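Local coordinates for protein N-acetylglucosaminidase (Paenibacillus barengoltzii, PDB 6INX) that is a family 18 glycoside hydrolase that probably cleaves glycosidic bonds next to N-acetylglucosamine in sugar chains, at residues 141-144 with 145-148; 93-96 with 97-101; 82-85 with 86-90; 36-40 with 41-45. One frame throughout, in Å; residues are numbered along the deposited sequence.

The four contacts lie on or around helix 84-100 of a TIM-barrel chain. Interactions 3 and 2 are the start and the end of this helix, with centres about 16 Å apart. Interaction 1 lies late in helix 126-148, packed beside the end of helix 84-100. There Gln144 NE2 lies 3.4 Å from Thr99 CG2, and the centres of interactions 1 and 2 are about 11 Å apart. Interaction 4 is a hairpin against helix 84-100. Its centre is about 12 Å from those of interactions 2 and 3, and about 21 Å from that of interaction 1, which it does not touch. Ser93 OG and Ile42 N, 2.8 Å apart, link it to interaction 2. Ala89 CB of interaction 3 packs on Asp40 O of interaction 4 at 3.3 Å.

Interaction 1: 141-144 with 145-148; sequences LDRQ and GERD
Gln144 uses both ends of its amide on the next turn of the helix. NE2 donates to Asp148 OD1 at 3.0 Å. The bond is nearly straight and close to the amide plane, but it comes down on the carboxylate from above its plane. Asp148 OD1 is also bonded to Tyr152 OH. On the other end, OE1 accepts from Arg147 NH1 at 2.8 Å. This bond is more bent, with an N-H...O angle of 132°, and NH1 sits above the plane of the amide carbonyl. Gln144 CG is anti to the backbone N (chi1 -171°), and the bend at chi2 swings the amide between its two partners. These are i to i+3 and i to i+4 contacts late in helix 126-148, one of the outer helices of the TIM barrel. Gln144 also packs on Val95 and Thr99 of helix 84-100. With an alanine here, Arg147 NH1 would probably lose this acceptor and a gap open against helix 84-100. Arg143 curls back on itself, and its NH1 makes a salt bridge with Glu146 OE1 at 2.9 Å. Its NH2 lies 3.4 Å from Arg147 NH2, so two like charges are close, with the guanidinium planes 51° apart.

Interaction 2: 93-96 with 97-101; sequences SAVR and AVTEY
Arg96 and Glu100, one helical turn apart, make the salt bridge of this contact. Arg96 NE donates to Glu100 OE2 at 2.8 Å, with an N-H...O angle of 163°. The oxygen lies at the edge of the guanidinium, near its plane. NE comes to the carboxylate from above its plane, and the two planes are 66° apart. A second, weak bond runs from Arg96 NH2 to the same oxygen. Arg96 is extended, with CG anti to the backbone N (chi1 -177°), and this carries the guanidinium obliquely across the end of Glu100. The aliphatic part joins in, with Arg96 CG 3.5 Å from Glu100 CD.

Backbone bonds form the next group. Arg96 O accepts from Glu100 N at 2.9 Å and also from Thr99 N at 3.2 Å. The bond from Thr99 N to Val95 O is weak. Thr99 OG1 is turned in between its own backbone N and carbonyl carbon. It lies 3.0 Å from Val95 O and near Arg96 O as well, and its one proton could serve either.

Packing is the third kind. Val95 CG1 lies 4.4 Å from Thr99 CG2. Towards helix 126-148, Ala94 meets Met137 and Val95 meets Ala140. Ser93 OG turns instead to the hairpin at Ile42.

Tyr101 is the first residue to leave helical geometry. This is the C-terminal end of a barrel helix in a beta-alpha-beta unit. Strand 105-109, which follows, lies within the DGVDLDWE sequence, the DxxDxDxE motif characteristic of family 18 glycoside hydrolases.

Interaction 3: 82-85 with 86-90; sequences STEA and GRQAM
Glu84 OE1 is gripped by Arg87 NH2 at 3.0 Å and, weakly, by a water. The arginine bond is a salt bridge. It lies near the guanidinium plane but reaches the carboxylate from above, and the two planes are 76° apart. The same water accepts from Arg87 NE at 2.9 Å, so it closes a small ring between the two side chains. The other oxygen, Glu84 OE2, takes Gln88 NE2 at 2.8 Å in a nearly straight bond of 172°. One carboxylate thus holds side chains three and four residues ahead. Glu84 CG stands anti to the backbone N (chi1 -179°), and the bend at chi2 brings the carboxylate back over the following turn. This is the N-terminal end of helix 84-100, a helix of the TIM barrel. Thr83 is its N-cap, and its OG1 accepts from Gly86 N at 2.9 Å. A negative Glu84 in the first turn would probably be favoured by the helix end. One face of the Arg87 guanidinium lies against the chain, with Glu84 N 3.3 Å above its plane and Thr83 O on the same face. Arg87 NH1 bonds to Ala81 O, and the side chain also packs on Asn129 and Leu132 of helix 126-148.

Interaction 4: 36-40 with 41-45; sequences HVRED and RIQTG
Strands 36-38 and 41-43 run antiparallel through a type I' turn from Arg38 to Arg41, with His36-Gln43 and Arg38-Arg41 as hydrogen-bonded pairs and Val37-Ile42 as the non-hydrogen-bonded pair between them. On the face that carries His36, Arg38, Arg41 and Gln43, the aliphatic part of Gln43 lies over one face of the Arg38 guanidinium. Gln43 CG lies 3.4 Å from the guanidinium plane, over its centre, and Gln43 CB is 3.4 Å from Arg38 NH2. Gln43 bends at chi2 (-62°), and this sends its amide towards the turn. There NE2 donates to Arg38 O at 3.0 Å, while Arg41 N reaches the same oxygen from the opposite face of its carbonyl plane. Replacing this glutamine with an alanine would probably cost Arg38 O a donor and leave the guanidinium without the chain against its face, free to turn. A water links Glu39 O and Arg41 NE, and Arg41 NH1 forms a salt bridge with Glu92. Val37 and Ile42 face the other way, where both touch Val69 and Val37 also touches Met90. This is a tight two-residue beta hairpin, built on strand 29-38 of the TIM barrel and packed against helix 84-100.

Interaction 1: 141-144 with 145-148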
# COMPACT_ATOMS: atom_id res chain seq x y z
N LEU A 141 24.38 22.78 -14.80
CA LEU A 141 25.42 21.78 -15.00
C LEU A 141 25.83 21.71 -16.47
O LEU A 141 27.02 21.53 -16.76
CB LEU A 141 24.94 20.42 -14.49
CG LEU A 141 24.93 20.32 -12.96
CD1 LEU A 141 24.14 19.11 -12.51
CD2 LEU A 141 26.35 20.28 -12.43
N ASP A 142 24.88 21.88 -17.39
CA ASP A 142 25.23 21.89 -18.81
C ASP A 142 26.08 23.11 -19.16
O ASP A 142 27.03 23.01 -19.93
CB ASP A 142 23.96 21.86 -19.66
CG ASP A 142 23.38 20.46 -19.79
OD1 ASP A 142 23.99 19.49 -19.28
OD2 ASP A 142 22.32 20.34 -20.43
N ARG A 143 25.76 24.27 -18.58
CA ARG A 143 26.59 25.44 -18.81
C ARG A 143 28.01 25.21 -18.31
O ARG A 143 28.99 25.62 -18.96
CB ARG A 143 25.97 26.67 -18.16
CG ARG A 143 24.81 27.24 -18.95
CD ARG A 143 25.29 27.96 -20.21
NE ARG A 143 26.17 29.07 -19.87
CZ ARG A 143 27.46 29.13 -20.17
NH1 ARG A 143 28.05 28.14 -20.85
NH2 ARG A 143 28.16 30.19 -19.80
N GLN A 144 28.16 24.57 -17.16
CA GLN A 144 29.51 24.28 -16.67
C GLN A 144 30.20 23.24 -17.54
O GLN A 144 31.41 23.34 -17.79
CB GLN A 144 29.47 23.85 -15.20
CG GLN A 144 30.85 23.74 -14.55
CD GLN A 144 31.60 25.06 -14.55
OE1 GLN A 144 31.02 26.12 -14.33
NE2 GLN A 144 32.90 25.00 -14.81
N GLY A 145 29.46 22.26 -18.03
CA GLY A 145 30.04 21.31 -18.97
C GLY A 145 30.47 21.95 -20.27
O GLY A 145 31.45 21.52 -20.89
N GLU A 146 29.75 22.99 -20.71
CA GLU A 146 30.20 23.73 -21.89
C GLU A 146 31.53 24.40 -21.62
O GLU A 146 32.46 24.31 -22.43
CB GLU A 146 29.12 24.74 -22.30
CG GLU A 146 27.88 24.07 -22.86
CD GLU A 146 26.61 24.88 -22.66
OE1 GLU A 146 26.70 26.11 -22.42
OE2 GLU A 146 25.52 24.27 -22.74
N ARG A 147 31.66 25.06 -20.46
CA ARG A 147 32.92 25.72 -20.12
C ARG A 147 34.07 24.72 -20.04
O ARG A 147 35.19 25.00 -20.49
CB ARG A 147 32.80 26.44 -18.77
CG ARG A 147 31.79 27.56 -18.72
CD ARG A 147 31.68 28.10 -17.29
NE ARG A 147 30.61 29.08 -17.15
CZ ARG A 147 29.49 28.91 -16.46
NH1 ARG A 147 29.25 27.78 -15.79
NH2 ARG A 147 28.59 29.89 -16.42
N ASP A 148 33.81 23.55 -19.47
CA ASP A 148 34.84 22.57 -19.18
C ASP A 148 35.04 21.56 -20.29
O ASP A 148 35.88 20.66 -20.16
CB ASP A 148 34.54 21.83 -17.86
CG ASP A 148 34.67 22.73 -16.65
OD1 ASP A 148 34.07 22.40 -15.60
OD2 ASP A 148 35.37 23.77 -16.75

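Interaction 2: 93-96 with 97-101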
# COMPACT_ATOMS: atom_id res chain seq x y z
N SER A 93 25.00 25.57 -6.47
CA SER A 93 25.78 24.75 -5.55
C SER A 93 26.16 23.41 -6.15
O SER A 93 27.17 22.81 -5.76
CB SER A 93 25.01 24.59 -4.23
OG SER A 93 23.84 23.80 -4.41
N ALA A 94 25.37 22.92 -7.11
CA ALA A 94 25.76 21.72 -7.84
C ALA A 94 26.98 22.02 -8.70
O ALA A 94 27.92 21.20 -8.77
CB ALA A 94 24.61 21.24 -8.72
N VAL A 95 26.99 23.19 -9.34
CA VAL A 95 28.15 23.60 -10.13
C VAL A 95 29.37 23.76 -9.23
O VAL A 95 30.48 23.40 -9.60
CB VAL A 95 27.82 24.88 -10.91
CG1 VAL A 95 29.11 25.51 -11.47
CG2 VAL A 95 26.85 24.58 -12.05
N ARG A 96 29.17 24.33 -8.03
CA ARG A 96 30.26 24.45 -7.08
C ARG A 96 30.85 23.08 -6.74
O ARG A 96 32.08 22.91 -6.73
CB ARG A 96 29.78 25.16 -5.81
CG ARG A 96 30.89 25.38 -4.80
CD ARG A 96 30.40 26.09 -3.56
NE ARG A 96 31.52 26.52 -2.72
CZ ARG A 96 31.40 27.29 -1.64
NH1 ARG A 96 30.21 27.72 -1.26
NH2 ARG A 96 32.48 27.62 -0.95
N ALA A 97 29.99 22.08 -6.52
CA ALA A 97 30.48 20.75 -6.16
C ALA A 97 31.37 20.17 -7.26
O ALA A 97 32.45 19.65 -6.98
CB ALA A 97 29.29 19.84 -5.87
N VAL A 98 30.93 20.28 -8.52
CA VAL A 98 31.69 19.66 -9.61
C VAL A 98 32.92 20.45 -10.02
O VAL A 98 33.75 19.93 -10.79
CB VAL A 98 30.83 19.31 -10.84
CG1 VAL A 98 29.62 18.50 -10.44
CG2 VAL A 98 30.43 20.57 -11.62
N THR A 99 33.07 21.70 -9.56
CA THR A 99 34.29 22.45 -9.84
C THR A 99 35.27 22.43 -8.68
O THR A 99 36.48 22.58 -8.91
CB THR A 99 33.97 23.90 -10.24
OG1 THR A 99 33.19 24.54 -9.22
CG2 THR A 99 33.22 23.93 -11.56
N GLU A 100 34.79 22.25 -7.45
CA GLU A 100 35.64 22.15 -6.28
C GLU A 100 36.27 20.78 -6.12
O GLU A 100 37.35 20.65 -5.54
CB GLU A 100 34.84 22.48 -5.01
CG GLU A 100 34.53 23.95 -4.82
CD GLU A 100 33.89 24.24 -3.46
OE1 GLU A 100 33.26 23.33 -2.88
OE2 GLU A 100 34.03 25.38 -2.97
N TYR A 101 35.60 19.73 -6.62
CA TYR A 101 36.04 18.36 -6.44
C TYR A 101 35.93 17.61 -7.75
O TYR A 101 35.28 18.07 -8.70
CB TYR A 101 35.21 17.65 -5.36
CG TYR A 101 35.33 18.30 -4.01
CD1 TYR A 101 36.51 18.22 -3.29
CD2 TYR A 101 34.27 19.00 -3.46
CE1 TYR A 101 36.63 18.80 -2.05
CE2 TYR A 101 34.38 19.61 -2.22
CZ TYR A 101 35.57 19.50 -1.52
OH TYR A 101 35.71 20.09 -0.28

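Interaction 3: 82-85 with 86-90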
# COMPACT_ATOMS: atom_id res chain seq x y z
N SER A 82 10.79 25.66 -3.72
CA SER A 82 9.58 26.47 -3.68
C SER A 82 9.75 27.86 -4.27
O SER A 82 8.74 28.53 -4.50
CB SER A 82 9.08 26.59 -2.23
OG SER A 82 9.91 27.44 -1.46
N THR A 83 10.98 28.32 -4.51
CA THR A 83 11.21 29.64 -5.09
C THR A 83 12.21 29.55 -6.22
O THR A 83 13.05 28.64 -6.26
CB THR A 83 11.73 30.67 -4.06
OG1 THR A 83 13.06 30.33 -3.66
CG2 THR A 83 10.81 30.75 -2.84
N GLU A 84 12.10 30.49 -7.16
CA GLU A 84 13.10 30.58 -8.21
C GLU A 84 14.50 30.78 -7.62
O GLU A 84 15.47 30.20 -8.10
CB GLU A 84 12.75 31.71 -9.18
CG GLU A 84 13.74 31.86 -10.32
CD GLU A 84 13.66 30.73 -11.32
OE1 GLU A 84 12.57 30.15 -11.51
OE2 GLU A 84 14.70 30.41 -11.94
N ALA A 85 14.60 31.59 -6.56
CA ALA A 85 15.89 31.83 -5.94
C ALA A 85 16.49 30.55 -5.39
O ALA A 85 17.68 30.29 -5.55
CB ALA A 85 15.75 32.86 -4.82
N GLY A 86 15.66 29.73 -4.72
CA GLY A 86 16.16 28.49 -4.16
C GLY A 86 16.54 27.47 -5.22
O GLY A 86 17.51 26.73 -5.03
N ARG A 87 15.80 27.43 -6.33
CA ARG A 87 16.17 26.53 -7.42
C ARG A 87 17.48 26.96 -8.06
O ARG A 87 18.33 26.12 -8.36
CB ARG A 87 15.04 26.46 -8.46
CG ARG A 87 13.77 25.82 -7.90
CD ARG A 87 12.69 25.67 -8.95
NE ARG A 87 12.19 26.94 -9.49
CZ ARG A 87 11.09 27.57 -9.08
NH1 ARG A 87 10.37 27.10 -8.07
NH2 ARG A 87 10.73 28.69 -9.69
N GLN A 88 17.67 28.27 -8.24
CA GLN A 88 18.95 28.76 -8.74
C GLN A 88 20.08 28.48 -7.75
O GLN A 88 21.21 28.17 -8.16
CB GLN A 88 18.88 30.26 -9.03
CG GLN A 88 17.93 30.67 -10.15
CD GLN A 88 18.41 30.20 -11.52
OE1 GLN A 88 19.60 29.96 -11.72
NE2 GLN A 88 17.47 30.07 -12.46
N ALA A 89 19.82 28.62 -6.45
CA ALA A 89 20.86 28.35 -5.45
C ALA A 89 21.28 26.89 -5.49
O ALA A 89 22.48 26.59 -5.40
CB ALA A 89 20.37 28.74 -4.06
N MET A 90 20.32 25.97 -5.61
CA MET A 90 20.66 24.56 -5.72
C MET A 90 21.50 24.30 -6.96
O MET A 90 22.47 23.54 -6.92
CB MET A 90 19.39 23.71 -5.80
CG MET A 90 18.65 23.59 -4.47
SD MET A 90 19.53 22.63 -3.23
CE MET A 90 19.26 20.96 -3.84
O HOH W 1 13.74 27.60 -11.79

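Interaction 4: 36-40 with 41-45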
# COMPACT_ATOMS: atom_id res chain seq x y z
N HIS A 36 24.19 17.41 1.87
CA HIS A 36 22.97 17.89 2.51
C HIS A 36 22.59 19.25 1.94
O HIS A 36 23.37 19.88 1.24
CB HIS A 36 23.14 17.97 4.03
CG HIS A 36 23.55 16.68 4.66
ND1 HIS A 36 24.34 16.62 5.79
CD2 HIS A 36 23.27 15.40 4.33
CE1 HIS A 36 24.53 15.36 6.12
NE2 HIS A 36 23.90 14.59 5.25
N VAL A 37 21.36 19.69 2.25
CA VAL A 37 20.84 20.98 1.79
C VAL A 37 20.70 21.89 3.00
O VAL A 37 20.02 21.54 3.98
CB VAL A 37 19.50 20.83 1.06
CG1 VAL A 37 18.91 22.22 0.75
CG2 VAL A 37 19.67 20.02 -0.22
N ARG A 38 21.35 23.05 2.95
CA ARG A 38 21.18 24.10 3.94
C ARG A 38 21.18 25.43 3.21
O ARG A 38 21.99 25.63 2.30
CB ARG A 38 22.33 24.09 4.97
CG ARG A 38 22.41 22.85 5.82
CD ARG A 38 23.34 23.06 7.02
NE ARG A 38 24.75 23.01 6.65
CZ ARG A 38 25.42 21.89 6.37
NH1 ARG A 38 24.81 20.71 6.41
NH2 ARG A 38 26.71 21.95 6.05
N GLU A 39 20.27 26.32 3.61
CA GLU A 39 20.16 27.64 2.98
C GLU A 39 19.99 27.52 1.47
O GLU A 39 20.56 28.29 0.69
CB GLU A 39 21.34 28.54 3.36
CG GLU A 39 21.54 28.72 4.86
CD GLU A 39 22.76 29.55 5.19
OE1 GLU A 39 22.72 30.78 4.95
OE2 GLU A 39 23.76 28.99 5.67
N ASP A 40 19.21 26.52 1.06
CA ASP A 40 18.88 26.27 -0.34
C ASP A 40 20.07 25.83 -1.17
O ASP A 40 20.00 25.86 -2.40
CB ASP A 40 18.18 27.47 -1.02
CG ASP A 40 16.80 27.78 -0.43
OD1 ASP A 40 16.27 27.00 0.39
OD2 ASP A 40 16.23 28.84 -0.80
N ARG A 41 21.17 25.41 -0.56
CA ARG A 41 22.37 25.04 -1.29
C ARG A 41 22.90 23.67 -0.84
O ARG A 41 22.83 23.31 0.34
CB ARG A 41 23.47 26.10 -1.14
CG ARG A 41 23.10 27.42 -1.82
CD ARG A 41 24.19 28.50 -1.70
NE ARG A 41 23.66 29.76 -2.22
CZ ARG A 41 23.85 30.20 -3.47
NH1 ARG A 41 24.58 29.50 -4.33
NH2 ARG A 41 23.29 31.34 -3.85
N ILE A 42 23.44 22.93 -1.81
CA ILE A 42 24.13 21.67 -1.52
C ILE A 42 25.37 21.95 -0.69
O ILE A 42 26.20 22.79 -1.05
CB ILE A 42 24.49 20.97 -2.84
CG1 ILE A 42 23.22 20.54 -3.57
CG2 ILE A 42 25.36 19.75 -2.57
CD1 ILE A 42 23.46 20.12 -5.02
N GLN A 43 25.50 21.23 0.42
CA GLN A 43 26.61 21.38 1.35
C GLN A 43 27.49 20.14 1.31
O GLN A 43 26.98 19.02 1.39
CB GLN A 43 26.07 21.57 2.77
CG GLN A 43 25.13 22.74 2.96
CD GLN A 43 25.78 24.08 2.67
OE1 GLN A 43 26.99 24.25 2.84
NE2 GLN A 43 24.98 25.04 2.21
N THR A 44 28.80 20.35 1.20
CA THR A 44 29.78 19.26 1.19
C THR A 44 30.79 19.34 2.33
O THR A 44 31.64 18.46 2.42
CB THR A 44 30.54 19.21 -0.14
OG1 THR A 44 31.23 20.45 -0.35
CG2 THR A 44 29.58 18.96 -1.30
N GLY A 45 30.71 20.35 3.20
CA GLY A 45 31.74 20.58 4.20
C GLY A 45 31.87 19.50 5.24
O GLY A 45 32.92 19.38 5.88
O HOH W 2 22.17 30.43 0.13